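Salt-tolerant glutaminase (Micrococcus luteus, PDB 3AGD) probably hydrolyses L-glutamine to L-glutamate and ammonium, as a salt-tolerant member of the glutaminase family. Local coordinates at residues Glu94-Pro108 with Arg166-Val179. Residues are numbered along the deposited sequence; the frame is centred on the assembly and turned at random.
Sequences EAFNELSLEAESHRP and RNLSLAHMLRSYGV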
loop_
_atom_site.group_PDB
_atom_site.type_symbol
_atom_site.label_atom_id
_atom_site.label_comp_id
_atom_site.label_asym_id
_atom_site.label_seq_id
_atom_site.Cartn_x
_atom_site.Cartn_y
_atom_site.Cartn_z
ATOM N N GLU A 94 -16.218 17.810 0.836
ATOM C CA GLU A 94 -17.639 17.883 0.495
ATOM C C GLU A 94 -18.108 19.236 -0.053
ATOM O O GLU A 94 -19.072 19.292 -0.817
ATOM C CB GLU A 94 -18.474 17.476 1.716
ATOM C CG GLU A 94 -19.978 17.363 1.472
ATOM C CD GLU A 94 -20.325 16.509 0.262
ATOM O OE1 GLU A 94 -19.739 15.418 0.102
ATOM O OE2 GLU A 94 -21.198 16.926 -0.524
ATOM N N ALA A 95 -17.429 20.318 0.321
ATOM C CA ALA A 95 -17.794 21.657 -0.154
ATOM C C ALA A 95 -17.913 21.643 -1.677
ATOM O O ALA A 95 -16.982 21.226 -2.371
ATOM C CB ALA A 95 -16.736 22.675 0.280
ATOM N N PHE A 96 -19.051 22.099 -2.197
ATOM C CA PHE A 96 -19.265 22.092 -3.639
ATOM C C PHE A 96 -18.953 23.397 -4.354
ATOM O O PHE A 96 -19.418 24.464 -3.959
ATOM C CB PHE A 96 -20.708 21.705 -3.975
ATOM C CG PHE A 96 -20.967 21.584 -5.456
ATOM C CD1 PHE A 96 -20.435 20.522 -6.183
ATOM C CD2 PHE A 96 -21.706 22.551 -6.130
ATOM C CE1 PHE A 96 -20.633 20.426 -7.564
ATOM C CE2 PHE A 96 -21.912 22.467 -7.512
ATOM C CZ PHE A 96 -21.372 21.403 -8.231
ATOM N N ASN A 97 -18.170 23.293 -5.422
ATOM C CA ASN A 97 -17.816 24.442 -6.238
ATOM C C ASN A 97 -18.208 24.077 -7.665
ATOM O O ASN A 97 -17.731 23.077 -8.206
ATOM C CB ASN A 97 -16.315 24.721 -6.173
ATOM C CG ASN A 97 -15.937 26.018 -6.867
ATOM O OD1 ASN A 97 -16.397 26.297 -7.975
ATOM N ND2 ASN A 97 -15.094 26.815 -6.222
ATOM N N GLU A 98 -19.081 24.881 -8.265
ATOM C CA GLU A 98 -19.561 24.646 -9.627
ATOM C C GLU A 98 -18.425 24.479 -10.638
ATOM O O GLU A 98 -18.564 23.758 -11.623
ATOM C CB GLU A 98 -20.464 25.804 -10.068
ATOM C CG GLU A 98 -21.177 25.568 -11.389
ATOM C CD GLU A 98 -22.029 26.749 -11.815
ATOM O OE1 GLU A 98 -22.332 27.605 -10.963
ATOM O OE2 GLU A 98 -22.407 26.815 -13.001
ATOM N N LEU A 99 -17.308 25.153 -10.390
ATOM C CA LEU A 99 -16.148 25.092 -11.274
ATOM C C LEU A 99 -15.692 23.664 -11.572
ATOM O O LEU A 99 -15.213 23.379 -12.664
ATOM C CB LEU A 99 -14.981 25.869 -10.659
ATOM C CG LEU A 99 -15.167 27.378 -10.468
ATOM C CD1 LEU A 99 -13.976 27.948 -9.707
ATOM C CD2 LEU A 99 -15.306 28.058 -11.824
ATOM N N SER A 100 -15.842 22.772 -10.600
ATOM C CA SER A 100 -15.429 21.382 -10.768
ATOM C C SER A 100 -16.109 20.708 -11.956
ATOM O O SER A 100 -15.536 19.812 -12.579
ATOM C CB SER A 100 -15.722 20.587 -9.489
ATOM O OG SER A 100 -17.119 20.467 -9.258
ATOM N N LEU A 101 -17.324 21.148 -12.271
ATOM C CA LEU A 101 -18.090 20.582 -13.382
ATOM C C LEU A 101 -17.860 21.337 -14.685
ATOM O O LEU A 101 -18.105 20.808 -15.770
ATOM C CB LEU A 101 -19.586 20.617 -13.067
ATOM C CG LEU A 101 -20.049 19.989 -11.757
ATOM C CD1 LEU A 101 -21.543 20.213 -11.602
ATOM C CD2 LEU A 101 -19.703 18.503 -11.744
ATOM N N GLU A 102 -17.404 22.581 -14.573
ATOM C CA GLU A 102 -17.157 23.406 -15.748
ATOM C C GLU A 102 -15.925 22.965 -16.517
ATOM O O GLU A 102 -15.549 23.597 -17.499
ATOM C CB GLU A 102 -17.011 24.877 -15.352
ATOM C CG GLU A 102 -18.250 25.469 -14.692
ATOM C CD GLU A 102 -18.152 26.973 -14.516
ATOM O OE1 GLU A 102 -17.171 27.439 -13.899
ATOM O OE2 GLU A 102 -19.059 27.690 -14.992
ATOM N N ALA A 103 -15.292 21.887 -16.068
ATOM C CA ALA A 103 -14.111 21.372 -16.750
ATOM C C ALA A 103 -14.548 20.746 -18.063
ATOM O O ALA A 103 -15.740 20.693 -18.371
ATOM C CB ALA A 103 -13.409 20.336 -15.891
ATOM N N GLU A 104 -13.579 20.268 -18.832
ATOM C CA GLU A 104 -13.853 19.650 -20.123
ATOM C C GLU A 104 -14.606 18.331 -20.002
ATOM O O GLU A 104 -15.324 17.930 -20.917
ATOM C CB GLU A 104 -12.537 19.423 -20.873
ATOM C CG GLU A 104 -11.431 18.818 -20.009
ATOM C CD GLU A 104 -11.789 17.447 -19.457
ATOM O OE1 GLU A 104 -11.496 17.191 -18.269
ATOM O OE2 GLU A 104 -12.354 16.623 -20.208
ATOM N N SER A 105 -14.440 17.663 -18.866
ATOM C CA SER A 105 -15.079 16.374 -18.634
ATOM C C SER A 105 -16.499 16.467 -18.070
ATOM O O SER A 105 -17.315 15.572 -18.289
ATOM C CB SER A 105 -14.196 15.533 -17.705
ATOM O OG SER A 105 -13.827 16.268 -16.548
ATOM N N HIS A 106 -16.790 17.548 -17.352
ATOM C CA HIS A 106 -18.114 17.746 -16.763
ATOM C C HIS A 106 -18.469 16.593 -15.836
ATOM O O HIS A 106 -19.333 15.777 -16.149
ATOM C CB HIS A 106 -19.175 17.847 -17.859
ATOM C CG HIS A 106 -18.925 18.947 -18.842
ATOM N ND1 HIS A 106 -18.717 20.254 -18.456
ATOM C CD2 HIS A 106 -18.850 18.935 -20.193
ATOM C CE1 HIS A 106 -18.523 21.001 -19.529
ATOM N NE2 HIS A 106 -18.599 20.226 -20.597
ATOM N N ARG A 107 -17.802 16.528 -14.693
ATOM C CA ARG A 107 -18.059 15.457 -13.742
ATOM C C ARG A 107 -17.632 15.875 -12.340
ATOM O O ARG A 107 -16.656 16.613 -12.177
ATOM C CB ARG A 107 -17.285 14.205 -14.161
ATOM C CG ARG A 107 -15.772 14.379 -14.065
ATOM C CD ARG A 107 -15.006 13.313 -14.833
ATOM N NE ARG A 107 -13.573 13.586 -14.796
ATOM C CZ ARG A 107 -12.674 12.997 -15.578
ATOM N NH1 ARG A 107 -13.055 12.090 -16.469
ATOM N NH2 ARG A 107 -11.391 13.323 -15.470
ATOM N N PRO A 108 -18.374 15.428 -11.309
ATOM C CA PRO A 108 -18.015 15.779 -9.933
ATOM C C PRO A 108 -16.619 15.209 -9.657
ATOM O O PRO A 108 -16.189 14.272 -10.333
ATOM C CB PRO A 108 -19.116 15.111 -9.105
ATOM C CG PRO A 108 -19.542 13.952 -9.958
ATOM C CD PRO A 108 -19.561 14.556 -11.340
ATOM N N ARG A 166 -30.020 20.294 0.137
ATOM C CA ARG A 166 -28.642 20.372 -0.337
ATOM C C ARG A 166 -28.346 19.310 -1.390
ATOM O O ARG A 166 -27.777 19.618 -2.439
ATOM C CB ARG A 166 -27.634 20.258 0.818
ATOM C CG ARG A 166 -26.179 20.298 0.326
ATOM C CD ARG A 166 -25.161 20.588 1.424
ATOM N NE ARG A 166 -23.803 20.657 0.882
ATOM C CZ ARG A 166 -23.098 19.606 0.460
ATOM N NH1 ARG A 166 -23.609 18.381 0.524
ATOM N NH2 ARG A 166 -21.884 19.780 -0.052
ATOM N N ASN A 167 -28.726 18.061 -1.131
ATOM C CA ASN A 167 -28.465 17.012 -2.117
ATOM C C ASN A 167 -29.289 17.214 -3.387
ATOM O O ASN A 167 -28.844 16.863 -4.488
ATOM C CB ASN A 167 -28.724 15.621 -1.527
ATOM C CG ASN A 167 -27.574 15.140 -0.662
ATOM O OD1 ASN A 167 -26.408 15.386 -0.976
ATOM N ND2 ASN A 167 -27.891 14.444 0.419
ATOM N N LEU A 168 -30.491 17.766 -3.232
ATOM C CA LEU A 168 -31.356 18.053 -4.376
ATOM C C LEU A 168 -30.673 19.157 -5.192
ATOM O O LEU A 168 -30.737 19.174 -6.419
ATOM C CB LEU A 168 -32.732 18.520 -3.895
ATOM C CG LEU A 168 -33.670 17.424 -3.371
ATOM C CD1 LEU A 168 -34.827 18.032 -2.559
ATOM C CD2 LEU A 168 -34.191 16.627 -4.548
ATOM N N SER A 169 -30.006 20.072 -4.499
ATOM C CA SER A 169 -29.288 21.151 -5.168
ATOM C C SER A 169 -28.173 20.552 -6.019
ATOM O O SER A 169 -28.016 20.899 -7.189
ATOM C CB SER A 169 -28.679 22.102 -4.145
ATOM O OG SER A 169 -27.779 22.987 -4.782
ATOM N N LEU A 170 -27.398 19.651 -5.423
ATOM C CA LEU A 170 -26.308 19.007 -6.144
ATOM C C LEU A 170 -26.866 18.239 -7.341
ATOM O O LEU A 170 -26.345 18.338 -8.452
ATOM C CB LEU A 170 -25.545 18.061 -5.216
ATOM C CG LEU A 170 -24.885 18.703 -3.981
ATOM C CD1 LEU A 170 -24.192 17.628 -3.150
ATOM C CD2 LEU A 170 -23.875 19.769 -4.421
ATOM N N ALA A 171 -27.937 17.487 -7.116
ATOM C CA ALA A 171 -28.559 16.718 -8.184
ATOM C C ALA A 171 -28.992 17.614 -9.344
ATOM O O ALA A 171 -28.752 17.288 -10.509
ATOM C CB ALA A 171 -29.754 15.937 -7.645
ATOM N N HIS A 172 -29.633 18.739 -9.035
ATOM C CA HIS A 172 -30.069 19.658 -10.087
ATOM C C HIS A 172 -28.882 20.212 -10.863
ATOM O O HIS A 172 -28.917 20.296 -12.088
ATOM C CB HIS A 172 -30.884 20.815 -9.500
ATOM C CG HIS A 172 -32.337 20.499 -9.316
ATOM N ND1 HIS A 172 -33.190 20.273 -10.375
ATOM C CD2 HIS A 172 -33.091 20.376 -8.197
ATOM C CE1 HIS A 172 -34.404 20.027 -9.918
ATOM N NE2 HIS A 172 -34.372 20.085 -8.598
ATOM N N MET A 173 -27.825 20.588 -10.153
ATOM C CA MET A 173 -26.647 21.123 -10.819
ATOM C C MET A 173 -26.035 20.060 -11.727
ATOM O O MET A 173 -25.617 20.349 -12.845
ATOM C CB MET A 173 -25.608 21.584 -9.792
ATOM C CG MET A 173 -24.456 22.383 -10.403
ATOM S SD MET A 173 -24.976 23.983 -11.099
ATOM C CE MET A 173 -24.991 24.991 -9.620
ATOM N N LEU A 174 -25.983 18.823 -11.246
ATOM C CA LEU A 174 -25.412 17.744 -12.045
ATOM C C LEU A 174 -26.218 17.500 -13.326
ATOM O O LEU A 174 -25.637 17.227 -14.375
ATOM C CB LEU A 174 -25.310 16.458 -11.215
ATOM C CG LEU A 174 -24.312 16.502 -10.047
ATOM C CD1 LEU A 174 -24.438 15.238 -9.211
ATOM C CD2 LEU A 174 -22.889 16.643 -10.574
ATOM N N ARG A 175 -27.548 17.592 -13.245
ATOM C CA ARG A 175 -28.386 17.407 -14.434
ATOM C C ARG A 175 -28.040 18.524 -15.418
ATOM O O ARG A 175 -27.927 18.303 -16.619
ATOM C CB ARG A 175 -29.877 17.508 -14.085
ATOM C CG ARG A 175 -30.517 16.223 -13.587
ATOM C CD ARG A 175 -31.935 16.476 -13.083
ATOM N NE ARG A 175 -32.761 17.159 -14.074
ATOM C CZ ARG A 175 -33.255 16.586 -15.165
ATOM N NH1 ARG A 175 -33.018 15.306 -15.414
ATOM N NH2 ARG A 175 -33.977 17.302 -16.018
ATOM N N SER A 176 -27.889 19.726 -14.871
ATOM C CA SER A 176 -27.560 20.924 -15.629
ATOM C C SER A 176 -26.340 20.715 -16.521
ATOM O O SER A 176 -26.265 21.268 -17.616
ATOM C CB SER A 176 -27.300 22.074 -14.653
ATOM O OG SER A 176 -26.951 23.258 -15.334
ATOM N N TYR A 177 -25.386 19.918 -16.050
ATOM C CA TYR A 177 -24.175 19.647 -16.819
ATOM C C TYR A 177 -24.171 18.278 -17.490
ATOM O O TYR A 177 -23.115 17.798 -17.908
ATOM C CB TYR A 177 -22.927 19.767 -15.932
ATOM C CG TYR A 177 -22.539 21.188 -15.597
ATOM C CD1 TYR A 177 -23.234 21.913 -14.632
ATOM C CD2 TYR A 177 -21.488 21.817 -16.265
ATOM C CE1 TYR A 177 -22.895 23.227 -14.336
ATOM C CE2 TYR A 177 -21.139 23.138 -15.978
ATOM C CZ TYR A 177 -21.847 23.833 -15.013
ATOM O OH TYR A 177 -21.504 25.130 -14.716
ATOM N N GLY A 178 -25.339 17.648 -17.577
ATOM C CA GLY A 178 -25.440 16.346 -18.219
ATOM C C GLY A 178 -24.879 15.151 -17.460
ATOM O O GLY A 178 -24.729 14.072 -18.033
ATOM N N VAL A 179 -24.569 15.322 -16.180
ATOM C CA VAL A 179 -24.031 14.218 -15.391
ATOM C C VAL A 179 -25.158 13.280 -14.961
ATOM O O VAL A 179 -24.950 12.077 -14.816
ATOM C CB VAL A 179 -23.277 14.734 -14.149
ATOM C CG1 VAL A 179 -22.824 13.566 -13.276
ATOM C CG2 VAL A 179 -22.074 15.550 -14.592
#
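The ring of Y177 carries L101 CB over the centre of one face, a CH-pi contact 3.9 Å from CB to the ring centroid, while E98 OE2 and H106 ND1 lie at its edge, near its plane. The phenol oxygen, Y177 OH, donates to the anti lone pair of E98 OE2 at 2.6 Å, the carboxylate and ring planes 79° apart. The extended chain of E98 (CG anti to the backbone N, chi1 -172°) brings the carboxylate there, across the bent thioether of M173. H106 is fixed within its own loop, ND1 donating to L101 O at 2.8 Å.

The F96 ring receives L170 CD2 over one face, 4.0 Å from its centroid, with M173 CG approaching obliquely and L101 CD1 at the edge. Beyond it, the branches of L101 divide: CD1 meets M173 CG at 3.8 Å and CD2 meets L174 CD2. V179 CG1, just past the helix, packs on P108 CD, which also meets L174 CD2; between them G178, with positive phi, is the C-prime residue of a Schellman motif that ends the helix.

At the other end, NH1 and NH2 of R166 both grip E94 OE2, each 3.0 Å away: NH2 takes its anti lone pair, while NH1 meets that side well out of the carboxylate plane. The guanidinium plane, which contains the acceptor, is turned 75° from the carboxylate. E94 OE1 accepts from the backbone N of N114, whose ND2 donates to N167 OD1; both asparagines bind L-glutamate.

An apolar seam thus ties the 94-108 loop along helix 165-176, with the E94-R166 salt bridge at one end, the Y177-E98 bond partway along and V179 against P108 closing the other. With its two oxygens engaged by different partners, E94 links R166 to the start of helix 114-123, consistent with a second-shell part in ordering the substrate pocket.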